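PDB 3OG2: beta-galactosidase from Trichoderma reesei, which probably hydrolyses terminal non-reducing beta-D-galactose residues in beta-D-galactosides, as a glycoside hydrolase of family 35. Local coordinates for residues G315-N320 with P373-A378; T259-D264 with K309-A314; R918-L921 with F926-G929; L660-V665 with I956-W961. One frame throughout, in Å; residues are numbered along the deposited sequence. Where two conformers were deposited one is given.

In the fold
The four contacts form two pairs on opposite sides of the chain's centre. Contacts 1 and 2 have centres 11 Å apart; contact 2 and segment 315-320 of contact 1 lie in the family 35 TIM-barrel range. Helix 301-313 ends in contact 2 and, after a short turn, the chain enters strand 318-321 of contact 1. Contacts 3 and 4, also 11 Å apart between centres, belong to one antiparallel sheet, in which strands 917-923 and 953-962 are neighbours; contact 3 is nested inside the long loop that contact 4 closes. Between the pairs the centres lie 43 to 54 Å apart. The first two thus lie around one helix-to-strand connection of the barrel, the last two in a sheet of an all-beta domain.

Contact 1 of 4, residues G315-N320 with P373-A378; sequences GVTIFN and PGYITA. With GOL (glycerol), chain H.
The hydroxyl of Tyr375 donates a 2.7 Å hydrogen bond from OH to Val316 O; Met312 O is a weak second partner. The Val316 acceptor lies at the ring edge, near its plane; its C=O...donor angle is 127°, the donor tilted 27° from the carbonyl plane. With CG anti to the backbone N (chi1 164°), the ring of Tyr375 reaches from the short helix 374-377 to the turn that leaves helix 301-313. There Gly315 has positive phi and closes a Schellman motif. Thr317 CG2 approaches the ring obliquely, 4.1 Å from Tyr375 CE2, while its OG1 is bonded to His31 O. A glycerol, probably from the crystallisation liquor, lies between turn and short helix: its O2 donates to Gly315 O at 2.6 Å, its C3 lies over one face of the tyrosine ring, its O3 is 2.7 Å from Tyr375 O and 2.8 Å from Ala378 O, and it also bonds His31 ND1. A phenylalanine in place of Tyr375 would probably leave the buried Val316 carbonyl without this donor. The contact packs helix 374-377 against the loop between helix 301-313 and strand 318-321, a helix-to-strand connection of the alpha/beta TIM barrel.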
loop_
_atom_site.group_PDB
_atom_site.type_symbol
_atom_site.label_atom_id
_atom_site.label_comp_id
_atom_site.label_asym_id
_atom_site.label_seq_id
_atom_site.Cartn_x
_atom_site.Cartn_y
_atom_site.Cartn_z
ATOM N N GLY A 315 -11.629 -0.400 -21.833
ATOM C CA GLY A 315 -12.150 0.927 -21.620
ATOM C C GLY A 315 -12.278 1.291 -20.173
ATOM O O GLY A 315 -13.151 2.116 -19.818
ATOM N N VAL A 316 -11.412 0.803 -19.276
ATOM C CA VAL A 316 -11.539 1.299 -17.879
ATOM C C VAL A 316 -11.333 2.790 -17.802
ATOM O O VAL A 316 -10.383 3.341 -18.365
ATOM C CB VAL A 316 -10.543 0.530 -17.002
ATOM C CG1 VAL A 316 -9.064 0.927 -17.267
ATOM C CG2 VAL A 316 -10.898 0.703 -15.533
ATOM N N THR A 317 -12.221 3.484 -17.055
ATOM C CA THR A 317 -12.023 4.921 -16.901
ATOM C C THR A 317 -12.004 5.325 -15.418
ATOM O O THR A 317 -11.798 6.506 -15.147
ATOM C CB THR A 317 -13.046 5.751 -17.644
ATOM O OG1 THR A 317 -14.345 5.320 -17.226
ATOM C CG2 THR A 317 -12.907 5.565 -19.183
ATOM N N ILE A 318 -12.189 4.361 -14.488
ATOM C CA ILE A 318 -11.883 4.647 -13.055
ATOM C C ILE A 318 -11.026 3.437 -12.676
ATOM O O ILE A 318 -11.532 2.296 -12.710
ATOM C CB ILE A 318 -13.135 4.768 -12.177
ATOM C CG1 ILE A 318 -14.025 5.948 -12.610
ATOM C CG2 ILE A 318 -12.707 4.856 -10.696
ATOM C CD1 ILE A 318 -15.286 6.091 -11.811
ATOM N N PHE A 319 -9.743 3.670 -12.393
ATOM C CA PHE A 319 -8.772 2.565 -12.317
ATOM C C PHE A 319 -7.880 2.818 -11.134
ATOM O O PHE A 319 -7.092 3.786 -11.160
ATOM C CB PHE A 319 -8.000 2.578 -13.650
ATOM C CG PHE A 319 -7.021 1.421 -13.867
ATOM C CD1 PHE A 319 -7.104 0.189 -13.232
ATOM C CD2 PHE A 319 -6.023 1.644 -14.800
ATOM C CE1 PHE A 319 -6.210 -0.843 -13.538
ATOM C CE2 PHE A 319 -5.113 0.619 -15.085
ATOM C CZ PHE A 319 -5.210 -0.596 -14.477
ATOM N N ASN A 320 -7.943 1.979 -10.088
ATOM C CA ASN A 320 -7.159 2.184 -8.880
ATOM C C ASN A 320 -6.246 0.990 -8.646
ATOM O O ASN A 320 -6.690 -0.155 -8.721
ATOM C CB ASN A 320 -8.085 2.371 -7.687
ATOM C CG ASN A 320 -7.323 2.501 -6.369
ATOM O OD1 ASN A 320 -6.483 3.402 -6.208
ATOM N ND2 ASN A 320 -7.569 1.623 -5.418
ATOM N N PRO A 373 -7.810 12.389 -24.138
ATOM C CA PRO A 373 -9.268 12.370 -23.842
ATOM C C PRO A 373 -10.054 11.576 -24.862
ATOM O O PRO A 373 -11.149 11.106 -24.515
ATOM C CB PRO A 373 -9.665 13.832 -23.938
ATOM C CG PRO A 373 -8.549 14.513 -24.644
ATOM C CD PRO A 373 -7.300 13.739 -24.376
ATOM N N GLY A 374 -9.568 11.332 -26.062
ATOM C CA GLY A 374 -10.298 10.564 -27.023
ATOM C C GLY A 374 -10.419 9.136 -26.580
ATOM O O GLY A 374 -11.325 8.411 -27.038
ATOM N N TYR A 375 -9.561 8.688 -25.688
ATOM C CA TYR A 375 -9.722 7.329 -25.135
ATOM C C TYR A 375 -11.059 7.152 -24.428
ATOM O O TYR A 375 -11.683 6.082 -24.437
ATOM C CB TYR A 375 -8.547 7.061 -24.188
ATOM C CG TYR A 375 -8.751 5.870 -23.254
ATOM C CD1 TYR A 375 -8.536 4.568 -23.674
ATOM C CD2 TYR A 375 -9.154 6.083 -21.927
ATOM C CE1 TYR A 375 -8.718 3.490 -22.834
ATOM C CE2 TYR A 375 -9.331 5.020 -21.060
ATOM C CZ TYR A 375 -9.120 3.716 -21.523
ATOM O OH TYR A 375 -9.269 2.631 -20.717
ATOM N N ILE A 376 -11.562 8.197 -23.792
ATOM C CA ILE A 376 -12.763 8.089 -22.990
ATOM C C ILE A 376 -13.961 7.805 -23.843
ATOM O O ILE A 376 -14.856 7.054 -23.420
ATOM C CB ILE A 376 -12.991 9.371 -22.193
ATOM C CG1 ILE A 376 -11.867 9.578 -21.185
ATOM C CG2 ILE A 376 -14.362 9.269 -21.519
ATOM C CD1 ILE A 376 -11.862 10.931 -20.514
ATOM N N THR A 377 -14.001 8.425 -25.050
ATOM C CA THR A 377 -15.300 8.246 -25.745
ATOM C C THR A 377 -15.164 7.258 -26.889
ATOM O O THR A 377 -16.187 7.032 -27.546
ATOM C CB THR A 377 -15.819 9.608 -26.189
ATOM O OG1 THR A 377 -14.715 10.196 -26.904
ATOM C CG2 THR A 377 -16.212 10.504 -25.009
ATOM N N ALA A 378 -14.000 6.666 -27.078
ATOM C CA ALA A 378 -13.839 5.557 -28.041
ATOM C C ALA A 378 -14.611 4.377 -27.492
ATOM O O ALA A 378 -14.711 4.181 -26.270
ATOM C CB ALA A 378 -12.371 5.236 -28.250
HETATM C C1 GOL H . -15.877 4.022 -23.237
HETATM O O1 GOL H . -17.186 3.680 -22.800
HETATM C C2 GOL H . -14.833 3.802 -22.167
HETATM O O2 GOL H . -15.162 2.775 -21.247
HETATM C C3 GOL H . -13.392 4.016 -22.584
HETATM O O3 GOL H . -13.194 3.877 -23.976
#

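Contact 2 of 4, residues T259-D264 with K309-A314; sequences TTWRQD and KNNMAA
Arg262 and Ala314 meet through their beta carbons, with Arg262 CB 4.0 Å from Ala314 CB, where the two backbones come nearest. Further along the arginine, CD lies 3.7 Å from Ala314 O. A water bridges the same two residues: it donates to Ala314 O (2.7 Å) and accepts from Arg262 NH1 (2.9 Å). Because CG stands anti to the backbone N and the chain then bends at chi2 (66°), the aliphatic part passes the alanine before the charged end turns to the water. On the other flank Trp261 brings the six-membered part of its indole to the amide of Asn311: OD1 lies near the ring plane at the edge, 3.5 Å from Trp261 CZ3, with indole and amide planes only 24° apart. Helix 261-268 is thereby set beside the C-terminal end of helix 301-313, both on the family 35 TIM-barrel domain, and strand 275-280 lies beneath, touching Trp261 and Asn311 through Leu276 and Phe279. In the next shell His237 meets the indole edge-to-face. The start of helix 261-268 is fastened by Thr260, whose OG1 donates to Asp264 OD2 at 2.7 Å from above the carboxylate plane, alongside the backbone bond from Asp264 N to Thr260 O. Asn310 ND2 is bonded to Pro258 O, tying helix 301-313 to the loop that precedes helix 261-268.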
loop_
_atom_site.group_PDB
_atom_site.type_symbol
_atom_site.label_atom_id
_atom_site.label_comp_id
_atom_site.label_asym_id
_atom_site.label_seq_id
_atom_site.Cartn_x
_atom_site.Cartn_y
_atom_site.Cartn_z
ATOM N N THR A 259 -10.536 -11.657 -19.678
ATOM C CA THR A 259 -10.948 -11.397 -21.057
ATOM C C THR A 259 -12.447 -11.079 -21.128
ATOM O O THR A 259 -12.935 -10.922 -22.241
ATOM C CB THR A 259 -10.689 -12.628 -21.949
ATOM O OG1 THR A 259 -11.408 -13.754 -21.422
ATOM C CG2 THR A 259 -9.196 -12.962 -21.965
ATOM N N THR A 260 -13.154 -10.975 -20.000
ATOM C CA THR A 260 -14.611 -10.816 -20.075
ATOM C C THR A 260 -15.116 -9.509 -19.538
ATOM O O THR A 260 -16.321 -9.298 -19.515
ATOM C CB THR A 260 -15.322 -11.948 -19.284
ATOM O OG1 THR A 260 -15.010 -11.811 -17.915
ATOM C CG2 THR A 260 -14.815 -13.333 -19.722
ATOM N N TRP A 261 -14.238 -8.600 -19.085
ATOM C CA TRP A 261 -14.743 -7.494 -18.277
ATOM C C TRP A 261 -15.507 -6.445 -19.084
ATOM O O TRP A 261 -16.389 -5.792 -18.487
ATOM C CB TRP A 261 -13.577 -6.926 -17.469
ATOM C CG TRP A 261 -13.159 -7.795 -16.336
ATOM C CD1 TRP A 261 -13.784 -8.881 -15.822
ATOM C CD2 TRP A 261 -11.964 -7.628 -15.545
ATOM N NE1 TRP A 261 -13.071 -9.424 -14.771
ATOM C CE2 TRP A 261 -11.952 -8.651 -14.584
ATOM C CE3 TRP A 261 -10.919 -6.670 -15.603
ATOM C CZ2 TRP A 261 -10.931 -8.795 -13.627
ATOM C CZ3 TRP A 261 -9.914 -6.819 -14.659
ATOM C CH2 TRP A 261 -9.914 -7.853 -13.699
ATOM N N ARG A 262 -15.163 -6.221 -20.351
ATOM C CA ARG A 262 -15.975 -5.255 -21.118
ATOM C C ARG A 262 -17.408 -5.755 -21.200
ATOM O O ARG A 262 -18.377 -5.040 -20.953
ATOM C CB ARG A 262 -15.339 -5.077 -22.503
ATOM C CG ARG A 262 -16.263 -4.345 -23.464
ATOM C CD ARG A 262 -16.510 -2.893 -23.022
ATOM N NE ARG A 262 -17.353 -2.270 -24.080
ATOM C CZ ARG A 262 -18.068 -1.172 -24.010
ATOM N NH1 ARG A 262 -18.037 -0.501 -22.839
ATOM N NH2 ARG A 262 -18.772 -0.808 -25.087
ATOM N N GLN A 263 -17.593 -7.019 -21.592
ATOM C CA GLN A 263 -18.959 -7.577 -21.688
ATOM C C GLN A 263 -19.612 -7.676 -20.311
ATOM O O GLN A 263 -20.819 -7.383 -20.195
ATOM C CB GLN A 263 -18.945 -8.974 -22.322
ATOM C CG GLN A 263 -20.391 -9.411 -22.625
ATOM C CD GLN A 263 -21.122 -8.451 -23.577
ATOM O OE1 GLN A 263 -20.608 -8.127 -24.651
ATOM N NE2 GLN A 263 -22.344 -7.999 -23.209
ATOM N N ASP A 264 -18.874 -8.066 -19.282
ATOM C CA ASP A 264 -19.484 -8.091 -17.944
ATOM C C ASP A 264 -19.970 -6.687 -17.580
ATOM O O ASP A 264 -21.030 -6.554 -16.992
ATOM C CB ASP A 264 -18.463 -8.532 -16.914
ATOM C CG ASP A 264 -17.997 -9.952 -17.052
ATOM O OD1 ASP A 264 -18.794 -10.804 -17.562
ATOM O OD2 ASP A 264 -16.865 -10.265 -16.616
ATOM N N LYS A 309 -2.604 -2.427 -19.656
ATOM C CA LYS A 309 -3.127 -2.081 -20.995
ATOM C C LYS A 309 -4.281 -3.004 -21.367
ATOM O O LYS A 309 -5.147 -2.572 -22.133
ATOM C CB LYS A 309 -1.991 -2.159 -22.024
ATOM C CG LYS A 309 -0.951 -1.043 -21.779
ATOM C CD LYS A 309 0.237 -1.137 -22.727
ATOM C CE LYS A 309 1.327 -0.140 -22.273
ATOM N NZ LYS A 309 2.454 -0.061 -23.203
ATOM N N ASN A 310 -4.337 -4.238 -20.819
ATOM C CA ASN A 310 -5.518 -5.060 -21.074
ATOM C C ASN A 310 -6.765 -4.472 -20.441
ATOM O O ASN A 310 -7.887 -4.735 -20.917
ATOM C CB ASN A 310 -5.240 -6.458 -20.513
ATOM C CG ASN A 310 -6.345 -7.424 -20.821
ATOM O OD1 ASN A 310 -6.612 -7.688 -22.020
ATOM N ND2 ASN A 310 -6.986 -7.948 -19.774
ATOM N N ASN A 311 -6.659 -3.695 -19.364
ATOM C CA ASN A 311 -7.803 -3.021 -18.795
ATOM C C ASN A 311 -8.172 -1.791 -19.637
ATOM O O ASN A 311 -9.358 -1.473 -19.761
ATOM C CB ASN A 311 -7.499 -2.592 -17.336
ATOM C CG ASN A 311 -7.346 -3.822 -16.451
ATOM O OD1 ASN A 311 -7.921 -4.881 -16.709
ATOM N ND2 ASN A 311 -6.540 -3.685 -15.385
ATOM N N MET A 312 -7.151 -1.114 -20.193
ATOM C CA MET A 312 -7.452 -0.051 -21.149
ATOM C C MET A 312 -8.128 -0.644 -22.388
ATOM O O MET A 312 -8.983 0.010 -22.990
ATOM C CB MET A 312 -6.156 0.673 -21.559
ATOM C CG MET A 312 -5.495 1.286 -20.281
ATOM S SD MET A 312 -3.858 1.912 -20.721
ATOM C CE MET A 312 -3.058 1.878 -19.081
ATOM N N ALA A 313 -7.772 -1.913 -22.762
ATOM C CA ALA A 313 -8.458 -2.532 -23.928
ATOM C C ALA A 313 -9.953 -2.669 -23.683
ATOM O O ALA A 313 -10.747 -2.705 -24.628
ATOM C CB ALA A 313 -7.809 -3.867 -24.163
ATOM N N ALA A 314 -10.368 -2.767 -22.417
ATOM C CA ALA A 314 -11.783 -2.877 -22.018
ATOM C C ALA A 314 -12.379 -1.502 -21.705
ATOM O O ALA A 314 -13.560 -1.442 -21.292
ATOM C CB ALA A 314 -11.914 -3.805 -20.845
HETATM O O HOH W 1 -15.980 -0.247 -20.857
#

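Contact 3 of 4, residues R918-L921 with F926-G929; sequences RALL and FQYG
Leu921 is clasped by two residues of the opposite strand: its N donates to Gly929 O at 2.9 Å, and its O accepts from Tyr928 N at 2.8 Å, both N-H...O angles being 165°. Tyr928 and Gly929 together face this one residue, a classic beta bulge in the hairpin of strands 917-923 and 926-932. Here the packing is close. A beta carbon on Gly929 would come too near Leu921 CB and jam against the preceding carbonyl, while Leu920 CA sends a CA-H...O contact of 3.3 Å to Gly929 O. The side-chain flank is looser, though buried: the side chains of Leu920 and Gln927 cross, with Leu920 CD2 4.0 Å from Gln927 NE2. Bent at chi2, Gln927 turns its amide back over its own strand, and OE1 accepts from Gly929 N at 2.9 Å, a bent bond (135° at the hydrogen). Beyond the pair, the ring of Trp330 meets that of Tyr928 with the planes about 15° apart, and meets Phe926 edge-to-face. An alanine at Gln927 would lose OE1 and is likely to leave the Gly929 amide without that acceptor and its bulge less firmly fixed. Backbone bonds hold the two strands together, and the side-chain carbonyl of Gln927 gives the Gly929 amide an acceptor within its own strand, at the bulge.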
loop_
_atom_site.group_PDB
_atom_site.type_symbol
_atom_site.label_atom_id
_atom_site.label_comp_id
_atom_site.label_asym_id
_atom_site.label_seq_id
_atom_site.Cartn_x
_atom_site.Cartn_y
_atom_site.Cartn_z
ATOM N N ARG A 918 11.418 -15.149 19.366
ATOM C CA ARG A 918 10.558 -14.109 18.799
ATOM C C ARG A 918 11.064 -12.788 19.343
ATOM O O ARG A 918 11.497 -12.751 20.514
ATOM C CB ARG A 918 9.076 -14.324 19.176
ATOM C CG ARG A 918 8.663 -15.729 18.708
ATOM C CD ARG A 918 7.267 -16.091 19.157
ATOM N NE ARG A 918 6.147 -15.340 18.550
ATOM C CZ ARG A 918 5.486 -15.725 17.485
ATOM N NH1 ARG A 918 5.852 -16.840 16.836
ATOM N NH2 ARG A 918 4.480 -14.984 17.040
ATOM N N ALA A 919 11.073 -11.746 18.561
ATOM C CA ALA A 919 11.520 -10.448 19.069
ATOM C C ALA A 919 10.520 -9.387 18.614
ATOM O O ALA A 919 9.819 -9.526 17.580
ATOM C CB ALA A 919 12.908 -10.092 18.510
ATOM N N LEU A 920 10.415 -8.348 19.396
ATOM C CA LEU A 920 9.655 -7.150 19.060
ATOM C C LEU A 920 10.652 -5.975 18.990
ATOM O O LEU A 920 11.498 -5.853 19.867
ATOM C CB LEU A 920 8.596 -6.842 20.102
ATOM C CG LEU A 920 7.556 -7.928 20.320
ATOM C CD1 LEU A 920 6.732 -7.611 21.548
ATOM C CD2 LEU A 920 6.636 -7.972 19.085
ATOM N N LEU A 921 10.468 -5.160 17.963
ATOM C CA LEU A 921 11.313 -3.981 17.753
ATOM C C LEU A 921 10.509 -2.723 18.108
ATOM O O LEU A 921 9.409 -2.562 17.551
ATOM C CB LEU A 921 11.778 -3.930 16.288
ATOM C CG LEU A 921 12.537 -2.668 15.903
ATOM C CD1 LEU A 921 13.909 -2.574 16.586
ATOM C CD2 LEU A 921 12.716 -2.676 14.376
ATOM N N PHE A 926 7.111 3.312 19.417
ATOM C CA PHE A 926 6.299 2.666 18.382
ATOM C C PHE A 926 6.796 1.265 18.088
ATOM O O PHE A 926 7.997 1.088 17.826
ATOM C CB PHE A 926 6.396 3.471 17.089
ATOM C CG PHE A 926 5.647 4.817 17.162
ATOM C CD1 PHE A 926 6.237 5.957 17.665
ATOM C CD2 PHE A 926 4.318 4.840 16.693
ATOM C CE1 PHE A 926 5.527 7.168 17.707
ATOM C CE2 PHE A 926 3.629 6.042 16.715
ATOM C CZ PHE A 926 4.213 7.178 17.225
ATOM N N GLN A 927 5.886 0.304 18.117
ATOM C CA GLN A 927 6.348 -1.071 17.739
ATOM C C GLN A 927 6.419 -1.135 16.228
ATOM O O GLN A 927 5.468 -0.830 15.538
ATOM C CB GLN A 927 5.409 -2.101 18.339
ATOM C CG GLN A 927 6.015 -3.516 18.299
ATOM C CD GLN A 927 5.324 -4.298 17.208
ATOM O OE1 GLN A 927 5.672 -4.184 16.028
ATOM N NE2 GLN A 927 4.328 -5.101 17.589
ATOM N N TYR A 928 7.609 -1.440 15.721
ATOM C CA TYR A 928 7.921 -1.420 14.306
ATOM C C TYR A 928 8.466 -2.751 13.832
ATOM O O TYR A 928 9.187 -2.822 12.822
ATOM C CB TYR A 928 8.860 -0.215 13.948
ATOM C CG TYR A 928 8.066 0.833 13.168
ATOM C CD1 TYR A 928 7.941 0.753 11.814
ATOM C CD2 TYR A 928 7.443 1.892 13.854
ATOM C CE1 TYR A 928 7.200 1.740 11.127
ATOM C CE2 TYR A 928 6.684 2.873 13.187
ATOM C CZ TYR A 928 6.582 2.777 11.813
ATOM O OH TYR A 928 5.833 3.730 11.161
ATOM N N GLY A 929 8.138 -3.827 14.549
ATOM C CA GLY A 929 8.570 -5.116 13.974
ATOM C C GLY A 929 8.258 -6.277 14.933
ATOM O O GLY A 929 8.490 -6.189 16.168
#

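Contact 4 of 4, residues L660-V665 with I956-W961; sequences LKWYKV and IGVALW
Trp662 meets strand 953-962 with the far corner of its indole, and the joining is chiefly apolar. Its CH2 lies 4.1 Å from Val958 CG2 and, in the conformer described, equally 4.1 Å from Ile956 CG2, so two residues on the same side of the strand approach one ring atom. Both side chains cross the indole obliquely. CG of Trp662 stands anti to the carbonyl carbon (chi1 -73°), which carries the indole across toward strand 953-962; the span is wide, for the nearest CA atoms, of Trp662 and Gly957, are 9.3 Å apart. A single approach to a polar atom is added where Trp662 CZ3 comes within 3.9 Å of Ile956 O. The polar end of the indole turns to its own neighbourhood, NE1 donating to Leu657 O. Between the two segments in the antiparallel sheet runs strand 883-894, whose Tyr887 and Ala889 also touch the tryptophan and whose backbone bonds to both segments. The chemistry implies that the direct contact is hydrocarbon packing over one face of the sheet, while backbone bonding between the two parts passes through strand 883-894.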
loop_
_atom_site.group_PDB
_atom_site.type_symbol
_atom_site.label_atom_id
_atom_site.label_comp_id
_atom_site.label_asym_id
_atom_site.label_seq_id
_atom_site.Cartn_x
_atom_site.Cartn_y
_atom_site.Cartn_z
ATOM N N LEU A 660 26.131 0.211 21.030
ATOM C CA LEU A 660 25.319 1.054 21.924
ATOM C C LEU A 660 25.428 0.590 23.362
ATOM O O LEU A 660 25.884 -0.508 23.632
ATOM C CB LEU A 660 23.828 1.099 21.506
ATOM C CG LEU A 660 23.575 1.624 20.078
ATOM C CD1 LEU A 660 22.093 1.497 19.762
ATOM C CD2 LEU A 660 24.071 3.051 19.861
ATOM N N LYS A 661 24.996 1.412 24.275
ATOM C CA LYS A 661 24.981 1.009 25.699
ATOM C C LYS A 661 23.614 0.393 25.988
ATOM O O LYS A 661 22.602 1.099 26.190
ATOM C CB LYS A 661 25.263 2.220 26.576
ATOM C CG LYS A 661 25.388 1.858 28.020
ATOM C CD LYS A 661 25.855 3.026 28.885
ATOM C CE LYS A 661 26.004 2.523 30.317
ATOM N NZ LYS A 661 25.948 3.604 31.321
ATOM N N TRP A 662 23.536 -0.913 25.941
ATOM C CA TRP A 662 22.288 -1.652 26.104
ATOM C C TRP A 662 21.961 -1.876 27.590
ATOM O O TRP A 662 22.834 -2.219 28.370
ATOM C CB TRP A 662 22.347 -3.030 25.439
ATOM C CG TRP A 662 22.284 -2.903 23.934
ATOM C CD1 TRP A 662 23.342 -2.927 23.075
ATOM C CD2 TRP A 662 21.117 -2.726 23.123
ATOM N NE1 TRP A 662 22.910 -2.780 21.772
ATOM C CE2 TRP A 662 21.531 -2.652 21.763
ATOM C CE3 TRP A 662 19.754 -2.617 23.432
ATOM C CZ2 TRP A 662 20.623 -2.484 20.718
ATOM C CZ3 TRP A 662 18.844 -2.453 22.406
ATOM C CH2 TRP A 662 19.261 -2.386 21.070
ATOM N N TYR A 663 20.685 -1.704 27.910
ATOM C CA TYR A 663 20.156 -1.965 29.230
ATOM C C TYR A 663 19.154 -3.097 29.105
ATOM O O TYR A 663 18.438 -3.156 28.124
ATOM C CB TYR A 663 19.448 -0.723 29.790
ATOM C CG TYR A 663 20.438 0.361 30.172
ATOM C CD1 TYR A 663 20.959 1.290 29.270
ATOM C CD2 TYR A 663 20.865 0.456 31.495
ATOM C CE1 TYR A 663 21.865 2.259 29.711
ATOM C CE2 TYR A 663 21.757 1.412 31.929
ATOM C CZ TYR A 663 22.244 2.308 31.018
ATOM O OH TYR A 663 23.143 3.233 31.500
ATOM N N LYS A 664 19.068 -3.931 30.137
ATOM C CA LYS A 664 18.171 -5.088 30.098
ATOM C C LYS A 664 17.222 -5.110 31.279
ATOM O O LYS A 664 17.625 -4.741 32.391
ATOM C CB LYS A 664 19.052 -6.342 30.112
ATOM C CG LYS A 664 18.302 -7.672 30.176
ATOM C CD LYS A 664 19.278 -8.818 30.405
ATOM C CE LYS A 664 18.577 -10.157 30.432
ATOM N NZ LYS A 664 19.200 -11.155 31.342
ATOM N N VAL A 665 16.013 -5.617 31.042
ATOM C CA VAL A 665 15.083 -5.874 32.142
ATOM C C VAL A 665 14.420 -7.231 31.896
ATOM O O VAL A 665 14.082 -7.556 30.757
ATOM C CB VAL A 665 14.096 -4.713 32.331
ATOM C CG1 VAL A 665 13.155 -4.527 31.153
ATOM C CG2 VAL A 665 13.254 -4.931 33.603
ATOM N N ILE A 956 15.704 2.799 21.211
ATOM C CA ILE A 956 15.463 1.563 20.483
ATOM C C ILE A 956 15.271 0.409 21.462
ATOM O O ILE A 956 16.036 0.259 22.414
ATOM C CB ILE A 956 16.612 1.227 19.517
ATOM C CG1 ILE A 956 16.737 2.192 18.335
ATOM C CG2 ILE A 956 16.496 -0.208 19.028
ATOM C CD1 ILE A 956 15.488 2.281 17.486
ATOM N N GLY A 957 14.242 -0.398 21.227
ATOM C CA GLY A 957 13.903 -1.472 22.133
ATOM C C GLY A 957 13.854 -2.769 21.390
ATOM O O GLY A 957 13.351 -2.838 20.254
ATOM N N VAL A 958 14.342 -3.838 22.013
ATOM C CA VAL A 958 14.229 -5.168 21.460
ATOM C C VAL A 958 13.751 -6.100 22.587
ATOM O O VAL A 958 14.447 -6.287 23.586
ATOM C CB VAL A 958 15.566 -5.658 20.909
ATOM C CG1 VAL A 958 15.447 -7.090 20.373
ATOM C CG2 VAL A 958 16.096 -4.722 19.851
ATOM N N ALA A 959 12.573 -6.712 22.394
ATOM C CA ALA A 959 12.108 -7.783 23.277
ATOM C C ALA A 959 12.633 -9.084 22.691
ATOM O O ALA A 959 12.587 -9.247 21.501
ATOM C CB ALA A 959 10.577 -7.807 23.406
ATOM N N LEU A 960 13.089 -9.957 23.580
ATOM C CA LEU A 960 13.628 -11.258 23.174
ATOM C C LEU A 960 12.890 -12.324 23.962
ATOM O O LEU A 960 13.041 -12.377 25.190
ATOM C CB LEU A 960 15.143 -11.282 23.467
ATOM C CG LEU A 960 15.827 -12.636 23.275
ATOM C CD1 LEU A 960 15.739 -13.015 21.812
ATOM C CD2 LEU A 960 17.258 -12.568 23.782
ATOM N N TRP A 961 12.146 -13.166 23.264
ATOM C CA TRP A 961 11.404 -14.267 23.848
ATOM C C TRP A 961 12.101 -15.536 23.350
ATOM O O TRP A 961 11.933 -15.902 22.172
ATOM C CB TRP A 961 9.922 -14.163 23.466
ATOM C CG TRP A 961 9.033 -15.310 23.847
ATOM C CD1 TRP A 961 9.252 -16.459 24.572
ATOM C CD2 TRP A 961 7.635 -15.423 23.488
ATOM N NE1 TRP A 961 8.123 -17.239 24.670
ATOM C CE2 TRP A 961 7.114 -16.612 24.001
ATOM C CE3 TRP A 961 6.812 -14.560 22.747
ATOM C CZ2 TRP A 961 5.777 -17.010 23.815
ATOM C CZ3 TRP A 961 5.495 -14.930 22.551
ATOM C CH2 TRP A 961 4.990 -16.143 23.082
#